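Local coordinates for protein uridylate-specific endoribonuclease nsp11 (Prrsv 16244b, PDB 5EYI) that probably cleaves viral RNA at uridylates, degrading 5'-polyuridines made during replication and so keeping host double-stranded RNA sensors from being activated, at residues A[107-112]-A[145-150]; A[113-118]-A[155-160]; A[132-137]-A[149-154]; A[162-167]-A[175-180]. The protein carries 1 engineered substitution. All blocks are in the same frame, centred on the assembly; numbering follows the deposited sequence.

Contact 1 of 4, residues A[107-112]-A[145-150]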
loop_
_atom_site.group_PDB
_atom_site.type_symbol
_atom_site.label_atom_id
_atom_site.label_comp_id
_atom_site.label_asym_id
_atom_site.label_seq_id
_atom_site.Cartn_x
_atom_site.Cartn_y
_atom_site.Cartn_z
ATOM N N THR A 107 -18.968 7.210 7.552
ATOM C CA THR A 107 -19.654 8.438 7.968
ATOM C C THR A 107 -21.160 8.441 7.769
ATOM O O THR A 107 -21.817 9.422 8.119
ATOM C CB THR A 107 -19.074 9.630 7.205
ATOM O OG1 THR A 107 -19.172 9.376 5.798
ATOM C CG2 THR A 107 -17.627 9.832 7.591
ATOM N N GLY A 108 -21.710 7.372 7.195
ATOM C CA GLY A 108 -23.137 7.302 6.876
ATOM C C GLY A 108 -23.513 7.882 5.528
ATOM O O GLY A 108 -24.688 7.817 5.130
ATOM N N ARG A 109 -22.537 8.423 4.800
ATOM C CA ARG A 109 -22.829 9.085 3.520
ATOM C C ARG A 109 -23.318 8.120 2.449
ATOM O O ARG A 109 -24.221 8.459 1.661
ATOM C CB ARG A 109 -21.612 9.850 3.013
ATOM C CG ARG A 109 -21.497 11.210 3.661
ATOM C CD ARG A 109 -20.295 11.960 3.159
ATOM N NE ARG A 109 -19.055 11.453 3.722
ATOM C CZ ARG A 109 -17.866 12.022 3.545
ATOM N NH1 ARG A 109 -17.763 13.145 2.830
ATOM N NH2 ARG A 109 -16.785 11.479 4.099
ATOM N N ILE A 110 -22.722 6.933 2.414
ATOM C CA ILE A 110 -23.188 5.890 1.497
ATOM C C ILE A 110 -24.667 5.536 1.768
ATOM O O ILE A 110 -25.466 5.491 0.844
ATOM C CB ILE A 110 -22.268 4.645 1.539
ATOM C CG1 ILE A 110 -20.940 4.964 0.843
ATOM C CG2 ILE A 110 -22.915 3.446 0.856
ATOM C CD1 ILE A 110 -19.804 4.049 1.246
ATOM N N GLU A 111 -25.032 5.345 3.033
ATOM C CA GLU A 111 -26.379 4.874 3.368
ATOM C C GLU A 111 -27.444 5.914 3.029
ATOM O O GLU A 111 -28.508 5.545 2.544
ATOM C CB GLU A 111 -26.493 4.429 4.828
ATOM C CG GLU A 111 -25.840 3.078 5.132
ATOM C CD GLU A 111 -24.320 3.146 5.241
ATOM O OE1 GLU A 111 -23.739 4.255 5.140
ATOM O OE2 GLU A 111 -23.701 2.077 5.420
ATOM N N VAL A 112 -27.163 7.197 3.256
ATOM C CA VAL A 112 -28.120 8.260 2.879
ATOM C C VAL A 112 -27.924 8.799 1.469
ATOM O O VAL A 112 -28.728 9.603 1.029
ATOM C CB VAL A 112 -28.158 9.437 3.886
ATOM C CG1 VAL A 112 -28.372 8.914 5.290
ATOM C CG2 VAL A 112 -26.911 10.297 3.829
ATOM N N CYS A 145 -11.090 6.737 -8.221
ATOM C CA CYS A 145 -12.389 7.180 -7.737
ATOM C C CYS A 145 -12.713 6.412 -6.480
ATOM O O CYS A 145 -13.657 5.628 -6.447
ATOM C CB CYS A 145 -13.428 6.932 -8.815
ATOM S SG CYS A 145 -13.063 7.913 -10.263
ATOM N N HIS A 146 -11.919 6.637 -5.440
ATOM C CA HIS A 146 -11.981 5.799 -4.246
ATOM C C HIS A 146 -12.761 6.402 -3.078
ATOM O O HIS A 146 -12.720 5.870 -1.975
ATOM C CB HIS A 146 -10.573 5.405 -3.832
ATOM C CG HIS A 146 -9.864 4.561 -4.849
ATOM N ND1 HIS A 146 -8.790 5.024 -5.571
ATOM C CD2 HIS A 146 -10.068 3.288 -5.260
ATOM C CE1 HIS A 146 -8.358 4.073 -6.378
ATOM N NE2 HIS A 146 -9.120 3.009 -6.212
ATOM N N HIS A 147 -13.508 7.474 -3.322
ATOM C CA HIS A 147 -14.280 8.109 -2.268
ATOM C C HIS A 147 -15.706 8.390 -2.723
ATOM O O HIS A 147 -15.975 8.537 -3.912
ATOM C CB HIS A 147 -13.602 9.397 -1.797
ATOM C CG HIS A 147 -14.019 9.822 -0.427
ATOM N ND1 HIS A 147 -14.705 10.990 -0.183
ATOM C CD2 HIS A 147 -13.876 9.216 0.774
ATOM C CE1 HIS A 147 -14.957 11.096 1.110
ATOM N NE2 HIS A 147 -14.466 10.029 1.715
ATOM N N VAL A 148 -16.608 8.463 -1.749
ATOM C CA VAL A 148 -18.016 8.738 -1.991
ATOM C C VAL A 148 -18.244 10.104 -2.652
ATOM O O VAL A 148 -19.286 10.327 -3.264
ATOM C CB VAL A 148 -18.824 8.649 -0.674
ATOM C CG1 VAL A 148 -18.535 9.848 0.226
ATOM C CG2 VAL A 148 -20.317 8.508 -0.958
ATOM N N THR A 149 -17.272 10.998 -2.506
ATOM C CA THR A 149 -17.272 12.309 -3.145
ATOM C C THR A 149 -16.607 12.326 -4.544
ATOM O O THR A 149 -16.600 13.373 -5.204
ATOM C CB THR A 149 -16.558 13.343 -2.236
ATOM O OG1 THR A 149 -15.198 12.947 -2.003
ATOM C CG2 THR A 149 -17.276 13.467 -0.891
ATOM N N SER A 150 -16.080 11.188 -5.003
ATOM C CA SER A 150 -15.330 11.134 -6.262
ATOM C C SER A 150 -16.216 11.311 -7.492
ATOM O O SER A 150 -17.442 11.213 -7.436
ATOM C CB SER A 150 -14.554 9.817 -6.396
ATOM O OG SER A 150 -13.648 9.630 -5.324
#

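Contact 2 of 4, residues A[113-118]-A[155-160]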
loop_
_atom_site.group_PDB
_atom_site.type_symbol
_atom_site.label_atom_id
_atom_site.label_comp_id
_atom_site.label_asym_id
_atom_site.label_seq_id
_atom_site.Cartn_x
_atom_site.Cartn_y
_atom_site.Cartn_z
ATOM N N ASP A 113 -26.873 8.354 0.777
ATOM C CA ASP A 113 -26.507 8.822 -0.563
ATOM C C ASP A 113 -26.144 10.309 -0.608
ATOM O O ASP A 113 -26.441 11.007 -1.582
ATOM C CB ASP A 113 -27.604 8.490 -1.596
ATOM C CG ASP A 113 -27.077 8.457 -3.025
ATOM O OD1 ASP A 113 -25.900 8.110 -3.243
ATOM O OD2 ASP A 113 -27.849 8.782 -3.939
ATOM N N CYS A 114 -25.490 10.789 0.445
ATOM C CA CYS A 114 -24.937 12.131 0.441
ATOM C C CYS A 114 -23.514 12.063 -0.089
ATOM O O CYS A 114 -22.662 11.420 0.520
ATOM C CB CYS A 114 -24.928 12.729 1.837
ATOM S SG CYS A 114 -24.221 14.392 1.857
ATOM N N ARG A 115 -23.257 12.734 -1.210
ATOM C CA ARG A 115 -21.940 12.696 -1.853
ATOM C C ARG A 115 -21.172 14.008 -1.729
ATOM O O ARG A 115 -20.323 14.317 -2.559
ATOM C CB ARG A 115 -22.109 12.288 -3.306
ATOM C CG ARG A 115 -22.976 11.049 -3.415
ATOM C CD ARG A 115 -22.851 10.377 -4.748
ATOM N NE ARG A 115 -23.678 9.182 -4.794
ATOM C CZ ARG A 115 -23.608 8.252 -5.738
ATOM N NH1 ARG A 115 -22.729 8.348 -6.741
ATOM N NH2 ARG A 115 -24.424 7.206 -5.679
ATOM N N GLU A 116 -21.447 14.746 -0.655
ATOM C CA GLU A 116 -20.799 16.012 -0.374
ATOM C C GLU A 116 -19.654 15.801 0.603
ATOM O O GLU A 116 -19.662 14.863 1.402
ATOM C CB GLU A 116 -21.803 16.996 0.245
ATOM C CG GLU A 116 -23.093 17.195 -0.547
ATOM C CD GLU A 116 -22.858 17.729 -1.953
ATOM O OE1 GLU A 116 -22.007 18.631 -2.134
ATOM O OE2 GLU A 116 -23.531 17.246 -2.892
ATOM N N TYR A 117 -18.678 16.692 0.534
ATOM C CA TYR A 117 -17.642 16.801 1.546
ATOM C C TYR A 117 -18.281 17.191 2.872
ATOM O O TYR A 117 -19.274 17.908 2.891
ATOM C CB TYR A 117 -16.617 17.860 1.147
ATOM C CG TYR A 117 -15.786 17.495 -0.065
ATOM C CD1 TYR A 117 -14.859 16.456 -0.012
ATOM C CD2 TYR A 117 -15.922 18.193 -1.263
ATOM C CE1 TYR A 117 -14.090 16.123 -1.119
ATOM C CE2 TYR A 117 -15.158 17.871 -2.375
ATOM C CZ TYR A 117 -14.242 16.841 -2.300
ATOM O OH TYR A 117 -13.492 16.521 -3.402
ATOM N N LEU A 118 -17.748 16.693 3.976
ATOM C CA LEU A 118 -18.297 17.050 5.283
ATOM C C LEU A 118 -17.874 18.449 5.694
ATOM O O LEU A 118 -18.583 19.096 6.450
ATOM C CB LEU A 118 -17.904 16.037 6.361
ATOM C CG LEU A 118 -18.387 14.596 6.144
ATOM C CD1 LEU A 118 -18.056 13.754 7.365
ATOM C CD2 LEU A 118 -19.874 14.530 5.851
ATOM N N ARG A 155 -25.046 5.414 -9.591
ATOM C CA ARG A 155 -26.116 5.825 -8.682
ATOM C C ARG A 155 -26.283 4.918 -7.451
ATOM O O ARG A 155 -26.631 5.412 -6.388
ATOM C CB ARG A 155 -27.439 5.977 -9.442
ATOM C CG ARG A 155 -27.499 7.253 -10.270
ATOM C CD ARG A 155 -28.677 7.251 -11.223
ATOM N NE ARG A 155 -29.971 7.236 -10.525
ATOM C CZ ARG A 155 -30.720 8.302 -10.222
ATOM N NH1 ARG A 155 -30.341 9.538 -10.533
ATOM N NH2 ARG A 155 -31.875 8.126 -9.589
ATOM N N VAL A 156 -26.035 3.616 -7.573
ATOM C CA VAL A 156 -26.166 2.713 -6.413
ATOM C C VAL A 156 -24.783 2.297 -5.943
ATOM O O VAL A 156 -23.990 1.756 -6.702
ATOM C CB VAL A 156 -27.193 1.532 -6.587
ATOM C CG1 VAL A 156 -27.610 1.288 -8.021
ATOM C CG2 VAL A 156 -26.750 0.227 -5.909
ATOM N N LEU A 157 -24.506 2.614 -4.684
ATOM C CA LEU A 157 -23.261 2.270 -4.017
ATOM C C LEU A 157 -23.572 1.199 -2.980
ATOM O O LEU A 157 -24.475 1.378 -2.162
ATOM C CB LEU A 157 -22.667 3.500 -3.340
ATOM C CG LEU A 157 -22.350 4.674 -4.282
ATOM C CD1 LEU A 157 -21.811 5.870 -3.502
ATOM C CD2 LEU A 157 -21.368 4.270 -5.375
ATOM N N PRO A 158 -22.836 0.074 -3.004
ATOM C CA PRO A 158 -23.073 -0.942 -1.973
ATOM C C PRO A 158 -22.905 -0.383 -0.553
ATOM O O PRO A 158 -21.983 0.414 -0.300
ATOM C CB PRO A 158 -22.005 -1.998 -2.263
ATOM C CG PRO A 158 -21.626 -1.807 -3.691
ATOM C CD PRO A 158 -21.849 -0.362 -4.009
ATOM N N LYS A 159 -23.782 -0.803 0.355
ATOM C CA LYS A 159 -23.747 -0.332 1.737
ATOM C C LYS A 159 -22.773 -1.184 2.526
ATOM O O LYS A 159 -23.165 -2.043 3.311
ATOM C CB LYS A 159 -25.143 -0.357 2.352
ATOM C CG LYS A 159 -26.104 0.621 1.692
ATOM C CD LYS A 159 -27.525 0.311 2.111
ATOM C CE LYS A 159 -28.512 1.320 1.562
ATOM N NZ LYS A 159 -29.845 1.116 2.203
ATOM N N GLU A 160 -21.494 -0.922 2.297
ATOM C CA GLU A 160 -20.401 -1.730 2.813
ATOM C C GLU A 160 -19.359 -0.793 3.394
ATOM O O GLU A 160 -19.379 0.412 3.114
ATOM C CB GLU A 160 -19.760 -2.518 1.669
ATOM C CG GLU A 160 -20.680 -3.484 0.947
ATOM C CD GLU A 160 -21.055 -4.703 1.775
ATOM O OE1 GLU A 160 -20.267 -5.135 2.648
ATOM O OE2 GLU A 160 -22.146 -5.255 1.537
HETATM O O HOH W 1 -27.668 7.841 -6.360
#

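Contact 3 of 4, residues A[132-137]-A[149-154]. With SO4 (sulfate ion), chain C.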
loop_
_atom_site.group_PDB
_atom_site.type_symbol
_atom_site.label_atom_id
_atom_site.label_comp_id
_atom_site.label_asym_id
_atom_site.label_seq_id
_atom_site.Cartn_x
_atom_site.Cartn_y
_atom_site.Cartn_z
ATOM N N ALA A 132 -6.306 9.888 -6.216
ATOM C CA ALA A 132 -6.976 9.045 -5.199
ATOM C C ALA A 132 -8.455 9.352 -4.965
ATOM O O ALA A 132 -9.292 8.439 -4.984
ATOM C CB ALA A 132 -6.250 9.133 -3.863
ATOM N N PHE A 133 -8.761 10.628 -4.738
ATOM C CA PHE A 133 -10.034 11.037 -4.138
ATOM C C PHE A 133 -11.028 11.756 -5.056
ATOM O O PHE A 133 -12.230 11.756 -4.772
ATOM C CB PHE A 133 -9.752 11.876 -2.880
ATOM C CG PHE A 133 -8.898 11.165 -1.849
ATOM C CD1 PHE A 133 -9.220 9.877 -1.417
ATOM C CD2 PHE A 133 -7.777 11.787 -1.298
ATOM C CE1 PHE A 133 -8.440 9.227 -0.472
ATOM C CE2 PHE A 133 -6.996 11.139 -0.357
ATOM C CZ PHE A 133 -7.326 9.857 0.056
ATOM N N ILE A 134 -10.549 12.356 -6.144
ATOM C CA ILE A 134 -11.423 13.022 -7.117
ATOM C C ILE A 134 -11.641 12.123 -8.352
ATOM O O ILE A 134 -12.778 11.898 -8.778
ATOM C CB ILE A 134 -10.877 14.427 -7.465
ATOM C CG1 ILE A 134 -10.892 15.305 -6.198
ATOM C CG2 ILE A 134 -11.692 15.074 -8.579
ATOM C CD1 ILE A 134 -10.172 16.638 -6.329
ATOM N N GLY A 135 -10.549 11.595 -8.891
ATOM C CA GLY A 135 -10.581 10.738 -10.056
ATOM C C GLY A 135 -10.199 11.492 -11.307
ATOM O O GLY A 135 -10.390 12.704 -11.406
ATOM N N ASP A 136 -9.651 10.762 -12.265
ATOM C CA ASP A 136 -9.254 11.345 -13.538
ATOM C C ASP A 136 -9.327 10.303 -14.637
ATOM O O ASP A 136 -9.504 9.118 -14.361
ATOM C CB ASP A 136 -7.834 11.894 -13.434
ATOM C CG ASP A 136 -6.796 10.798 -13.326
ATOM O OD1 ASP A 136 -7.125 9.694 -12.835
ATOM O OD2 ASP A 136 -5.647 11.035 -13.743
ATOM N N VAL A 137 -9.163 10.761 -15.872
ATOM C CA VAL A 137 -9.261 9.911 -17.048
ATOM C C VAL A 137 -7.961 9.991 -17.842
ATOM O O VAL A 137 -7.468 11.081 -18.122
ATOM C CB VAL A 137 -10.459 10.333 -17.918
ATOM C CG1 VAL A 137 -10.448 9.629 -19.273
ATOM C CG2 VAL A 137 -11.755 10.058 -17.171
ATOM N N THR A 149 -17.272 10.998 -2.506
ATOM C CA THR A 149 -17.272 12.309 -3.145
ATOM C C THR A 149 -16.607 12.326 -4.544
ATOM O O THR A 149 -16.600 13.373 -5.204
ATOM C CB THR A 149 -16.558 13.343 -2.236
ATOM O OG1 THR A 149 -15.198 12.947 -2.003
ATOM C CG2 THR A 149 -17.276 13.467 -0.891
ATOM N N SER A 150 -16.080 11.188 -5.003
ATOM C CA SER A 150 -15.330 11.134 -6.262
ATOM C C SER A 150 -16.216 11.311 -7.492
ATOM O O SER A 150 -17.442 11.213 -7.436
ATOM C CB SER A 150 -14.554 9.817 -6.396
ATOM O OG SER A 150 -13.648 9.630 -5.324
ATOM N N ARG A 151 -15.562 11.569 -8.613
ATOM C CA ARG A 151 -16.236 11.597 -9.908
ATOM C C ARG A 151 -16.519 10.190 -10.419
ATOM O O ARG A 151 -16.019 9.196 -9.870
ATOM C CB ARG A 151 -15.382 12.326 -10.922
ATOM C CG ARG A 151 -15.275 13.806 -10.657
ATOM C CD ARG A 151 -14.221 14.409 -11.561
ATOM N NE ARG A 151 -14.113 15.854 -11.404
ATOM C CZ ARG A 151 -13.022 16.576 -11.689
ATOM N NH1 ARG A 151 -11.914 16.003 -12.156
ATOM N NH2 ARG A 151 -13.036 17.895 -11.488
ATOM N N TYR A 152 -17.348 10.137 -11.462
ATOM C CA TYR A 152 -17.578 8.936 -12.268
ATOM C C TYR A 152 -18.298 7.779 -11.532
ATOM O O TYR A 152 -18.309 6.641 -12.018
ATOM C CB TYR A 152 -16.245 8.477 -12.890
ATOM C CG TYR A 152 -15.469 9.621 -13.524
ATOM C CD1 TYR A 152 -16.081 10.485 -14.431
ATOM C CD2 TYR A 152 -14.130 9.857 -13.197
ATOM C CE1 TYR A 152 -15.385 11.539 -15.003
ATOM C CE2 TYR A 152 -13.426 10.915 -13.761
ATOM C CZ TYR A 152 -14.062 11.753 -14.659
ATOM O OH TYR A 152 -13.388 12.804 -15.225
ATOM N N LEU A 153 -18.928 8.069 -10.396
ATOM C CA LEU A 153 -19.549 7.028 -9.588
ATOM C C LEU A 153 -20.943 6.691 -10.105
ATOM O O LEU A 153 -21.614 7.548 -10.682
ATOM C CB LEU A 153 -19.665 7.457 -8.133
ATOM C CG LEU A 153 -18.368 7.792 -7.408
ATOM C CD1 LEU A 153 -18.715 8.069 -5.958
ATOM C CD2 LEU A 153 -17.330 6.683 -7.544
ATOM N N PRO A 154 -21.387 5.437 -9.898
ATOM C CA PRO A 154 -22.749 5.053 -10.283
ATOM C C PRO A 154 -23.769 5.529 -9.258
ATOM O O PRO A 154 -23.401 5.967 -8.171
ATOM C CB PRO A 154 -22.681 3.536 -10.286
ATOM C CG PRO A 154 -21.684 3.216 -9.217
ATOM C CD PRO A 154 -20.667 4.326 -9.247
HETATM S S SO4 C . -16.620 18.030 -10.530
HETATM O O1 SO4 C . -17.830 18.651 -9.961
HETATM O O2 SO4 C . -16.448 18.412 -11.951
HETATM O O3 SO4 C . -16.825 16.570 -10.398
HETATM O O4 SO4 C . -15.353 18.423 -9.860
HETATM O O HOH W 2 -13.246 14.033 -3.481
HETATM O O HOH W 3 -11.455 14.041 -13.788
#

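Contact 4 of 4, residues A[162-167]-A[175-180]. Engineered in segment 175-180: A175 (natural residue Lys).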
loop_
_atom_site.group_PDB
_atom_site.type_symbol
_atom_site.label_atom_id
_atom_site.label_comp_id
_atom_site.label_asym_id
_atom_site.label_seq_id
_atom_site.Cartn_x
_atom_site.Cartn_y
_atom_site.Cartn_z
ATOM N N VAL A 162 -15.920 -1.231 2.814
ATOM C CA VAL A 162 -15.221 -1.038 1.548
ATOM C C VAL A 162 -16.132 -1.536 0.436
ATOM O O VAL A 162 -16.359 -2.734 0.299
ATOM C CB VAL A 162 -13.881 -1.778 1.511
ATOM C CG1 VAL A 162 -13.136 -1.434 0.237
ATOM C CG2 VAL A 162 -13.044 -1.413 2.728
ATOM N N ALA A 163 -16.687 -0.600 -0.323
ATOM C CA ALA A 163 -17.618 -0.913 -1.389
ATOM C C ALA A 163 -16.830 -1.154 -2.663
ATOM O O ALA A 163 -15.778 -0.543 -2.859
ATOM C CB ALA A 163 -18.585 0.241 -1.592
ATOM N N VAL A 164 -17.344 -2.035 -3.519
ATOM C CA VAL A 164 -16.742 -2.308 -4.823
ATOM C C VAL A 164 -17.715 -1.863 -5.916
ATOM O O VAL A 164 -18.889 -2.224 -5.899
ATOM C CB VAL A 164 -16.379 -3.793 -4.972
ATOM C CG1 VAL A 164 -15.864 -4.089 -6.373
ATOM C CG2 VAL A 164 -15.331 -4.166 -3.920
ATOM N N VAL A 165 -17.197 -1.099 -6.873
ATOM C CA VAL A 165 -18.012 -0.370 -7.819
ATOM C C VAL A 165 -17.295 -0.251 -9.177
ATOM O O VAL A 165 -16.053 -0.307 -9.256
ATOM C CB VAL A 165 -18.405 0.983 -7.143
ATOM C CG1 VAL A 165 -17.811 2.212 -7.802
ATOM C CG2 VAL A 165 -19.899 1.083 -6.933
ATOM N N GLY A 166 -18.086 -0.153 -10.246
ATOM C CA GLY A 166 -17.581 0.221 -11.562
ATOM C C GLY A 166 -17.728 1.720 -11.722
ATOM O O GLY A 166 -18.662 2.316 -11.183
ATOM N N VAL A 167 -16.807 2.331 -12.456
ATOM C CA VAL A 167 -16.791 3.781 -12.628
ATOM C C VAL A 167 -16.725 4.111 -14.106
ATOM O O VAL A 167 -16.119 3.372 -14.871
ATOM C CB VAL A 167 -15.623 4.450 -11.853
ATOM C CG1 VAL A 167 -15.869 4.353 -10.361
ATOM C CG2 VAL A 167 -14.275 3.837 -12.196
ATOM N N ALA A 175 -13.598 1.917 -15.560
ATOM C CA ALA A 175 -12.830 0.934 -14.788
ATOM C C ALA A 175 -13.831 -0.003 -14.119
ATOM O O ALA A 175 -14.707 0.457 -13.387
ATOM C CB ALA A 175 -11.937 1.612 -13.755
ATOM N N ALA A 176 -13.678 -1.305 -14.368
ATOM C CA ALA A 176 -14.668 -2.320 -13.975
ATOM C C ALA A 176 -14.851 -2.460 -12.471
ATOM O O ALA A 176 -15.973 -2.610 -11.991
ATOM C CB ALA A 176 -14.299 -3.675 -14.570
ATOM N N LEU A 177 -13.743 -2.426 -11.737
ATOM C CA LEU A 177 -13.767 -2.661 -10.303
ATOM C C LEU A 177 -12.858 -1.670 -9.608
ATOM O O LEU A 177 -11.683 -1.571 -9.930
ATOM C CB LEU A 177 -13.330 -4.095 -9.985
ATOM C CG LEU A 177 -14.199 -5.233 -10.536
ATOM C CD1 LEU A 177 -13.524 -6.588 -10.341
ATOM C CD2 LEU A 177 -15.584 -5.246 -9.898
ATOM N N CYS A 178 -13.420 -0.923 -8.663
ATOM C CA CYS A 178 -12.633 -0.027 -7.846
ATOM C C CYS A 178 -13.271 0.122 -6.458
ATOM O O CYS A 178 -14.494 0.130 -6.317
ATOM C CB CYS A 178 -12.401 1.296 -8.593
ATOM S SG CYS A 178 -13.225 2.767 -7.984
ATOM N N THR A 179 -12.419 0.180 -5.435
ATOM C CA THR A 179 -12.866 0.188 -4.053
ATOM C C THR A 179 -13.179 1.601 -3.631
ATOM O O THR A 179 -12.552 2.548 -4.089
ATOM C CB THR A 179 -11.822 -0.398 -3.089
ATOM O OG1 THR A 179 -10.580 0.287 -3.241
ATOM C CG2 THR A 179 -11.627 -1.882 -3.344
ATOM N N LEU A 180 -14.132 1.732 -2.725
ATOM C CA LEU A 180 -14.640 3.033 -2.341
ATOM C C LEU A 180 -15.042 3.016 -0.879
ATOM O O LEU A 180 -15.578 2.015 -0.403
ATOM C CB LEU A 180 -15.840 3.346 -3.230
ATOM C CG LEU A 180 -16.603 4.651 -3.058
ATOM C CD1 LEU A 180 -17.177 5.053 -4.417
ATOM C CD2 LEU A 180 -17.695 4.555 -1.996
#

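Contact 1 of 4, residues A[107-112]-A[145-150]
R109 and V148 bring the short helix 109-112 against the 145-150 loop of the NendoU domain. V148 CG1 sits over one face of the R109 guanidinium, offset toward its rim, and comes to 3.9 Å from R109 NE. The same methyl also lies over a face of the H147 imidazole, so one branch of V148 fills the corner between two flat groups. Those groups meet at a steep angle, planes 76° apart, with R109 NH2 at the edge of the H147 ring, 3.5 Å from H147 CE1. The other branch, V148 CG2, turns to the helix and packs 4.0 Å from I110 CG1. The arginine chain bends at chi3 (-75°), which swings NE back to its own segment: R109 NE donates to T107 OG1 at 2.9 Å, nearly in the guanidinium plane. H147 is held from its own side of the contact, by a nearly straight 2.7 Å hydrogen bond between H147 ND1 and T149 OG1, while its NE2 bonds to V183 O. E122 forms a salt bridge with R109 NH1, and D182 O accepts from NH2. The buried cation is thus paired with a carboxylate and fixed in rotation by bonds from all three nitrogens. No hydrogen bond crosses the contact: methyls meet a guanidinium face and an isoleucine, and an N-H group lies at an imidazole edge, setting the loop of the predicted active-site H146 against the helix.

Contact 2 of 4, residues A[113-118]-A[155-160]
R115 reaches across to the 155-160 loop while gripping one acid oxygen twice: its NH2 lies 2.9 Å from R155 O at the guanidinium edge, and R115 NE and R115 NH2 both donate to D113 OD1, at 2.9 and 3.0 Å, a side-on salt bridge in the arginine plane. The bond from NH2 uses the syn lone pair of OD1, whereas NE meets it 32° out of the carboxylate plane. D113, with positive phi, is the C-prime residue of the Schellman motif that ends helix 109-112, so the acid sits just where the chain leaves the helix. The R115 chain, extended from CG to NE, carries the charged group over to the loop. L157 arrives from the opposite direction and lays its CD1 over one guanidinium face, 3.7 Å from R115 CZ; its CG is 3.6 Å from R115 NH2. A water spans the remaining polar gap, donating to D113 OD2 and to R155 O, at 2.6 Å from each. R115 NH1 continues the attachment by bonding to P154 O, and V165 of strand 163-169 backs L157. The contact therefore joins two irregular loops at the surface of the NendoU domain. Its chemistry implies a cation whose charge is probably balanced by D113, whose plane is fixed by that acid, and whose face rests on a buried leucine.

Contact 3 of 4, residues A[132-137]-A[149-154]
The chain from F133 to V137 leaves helix 130-133 and enters strand 136-138 running almost alongside 149-152, the two directions 16° apart, and one backbone bond, R151 N to I134 O at 2.8 Å, fastens them within the NendoU domain. It is straight (169°) and in the carbonyl plane. The turn out of the helix passes through G135, which has positive phi; its carbonyl carbon lies at the edge of the Y152 ring. Beside it, S150 OG approaches F133 O to 2.6 Å, although its proton has H147 O as a rival acceptor. A water also donates to F133 O and bonds to T149 OG1, itself bonded to H147. R151, extended from CG to NE, runs alongside I134 in the same direction, with I134 CG2 over one guanidinium face, 3.7 Å from R151 CZ. Along the guanidinium edge lies a sulfate, probably from the crystallisation liquor, which accepts from R151 NE through O3 and from R151 NH2 through O4. The Y152 ring has R151 CB over the centre of one face and D136 N at its edge; the V137 side chain passes at a slant, its CG2 3.8 Å from Y152 CZ. D136 lies close to the predicted active-site H131. A second water links three groups: it donates to G135 O at 2.9 Å, accepts from R151 NH1 at 2.6 Å and bonds to Y152 OH at 2.7 Å.

Contact 4 of 4, residues A[162-167]-A[175-180]
V167 and the engineered A175 (lysine in the natural protein) face each other across a hydrogen-bonded antiparallel pair, V167 CG2 reaching to 3.6 Å from A175 CB. The other branch, V167 CG1, turns along the same face to C178 SG, 3.9 Å away. A163, V165 and L180 share this side of the hairpin, while V164 and T179 point to the other. There V164 and L177 pass at a slant, V164 CG1, anti to the backbone N (chi1 175°), lying 3.7 Å from L177 CD2. At the open end V162 and T179 lie side by side, V162 CG1 3.7 Å from T179 CB; T179 OG1 itself bonds to F222 O. Paired bonds join A163 with L180, V165 with C178 and V167 with A175, the last with V167 N to A175 O at 3.0 Å. Between V165 and V167 the register slips by one residue, a beta bulge where the chain turns at A176 and G166 CA lies 3.4 Å from A175 O. E195 of the second subunit accepts from T179 N. The arrangement is a bulged, twisted beta hairpin of the EndoU fold, carrying the position of the predicted catalytic lysine on one strand.

Overall arrangement
All four contacts belong to the NendoU domain; contacts 1, 3 and 4 hold or border predicted active-site residues, while contact 2 lies farther out, the L157 and H146 side chains about 11 Å apart. Contacts 1 and 2 are the closest, centres 4 Å apart, and are continuous through R109: its O bonds to C114 N and its NH1 to E116 O. Contact 3 shares T149 and S150 with contact 1, and reaches contact 2 where R115 NH1 meets P154 O. Contact 4 packs against contact 3, 10 Å away between centres, through L153 on L180 and P154 on V165. H146 of contact 1 touches T179 of contact 4, side chains about 4 Å apart; the side chains of A175 and H131 are about 9 Å apart.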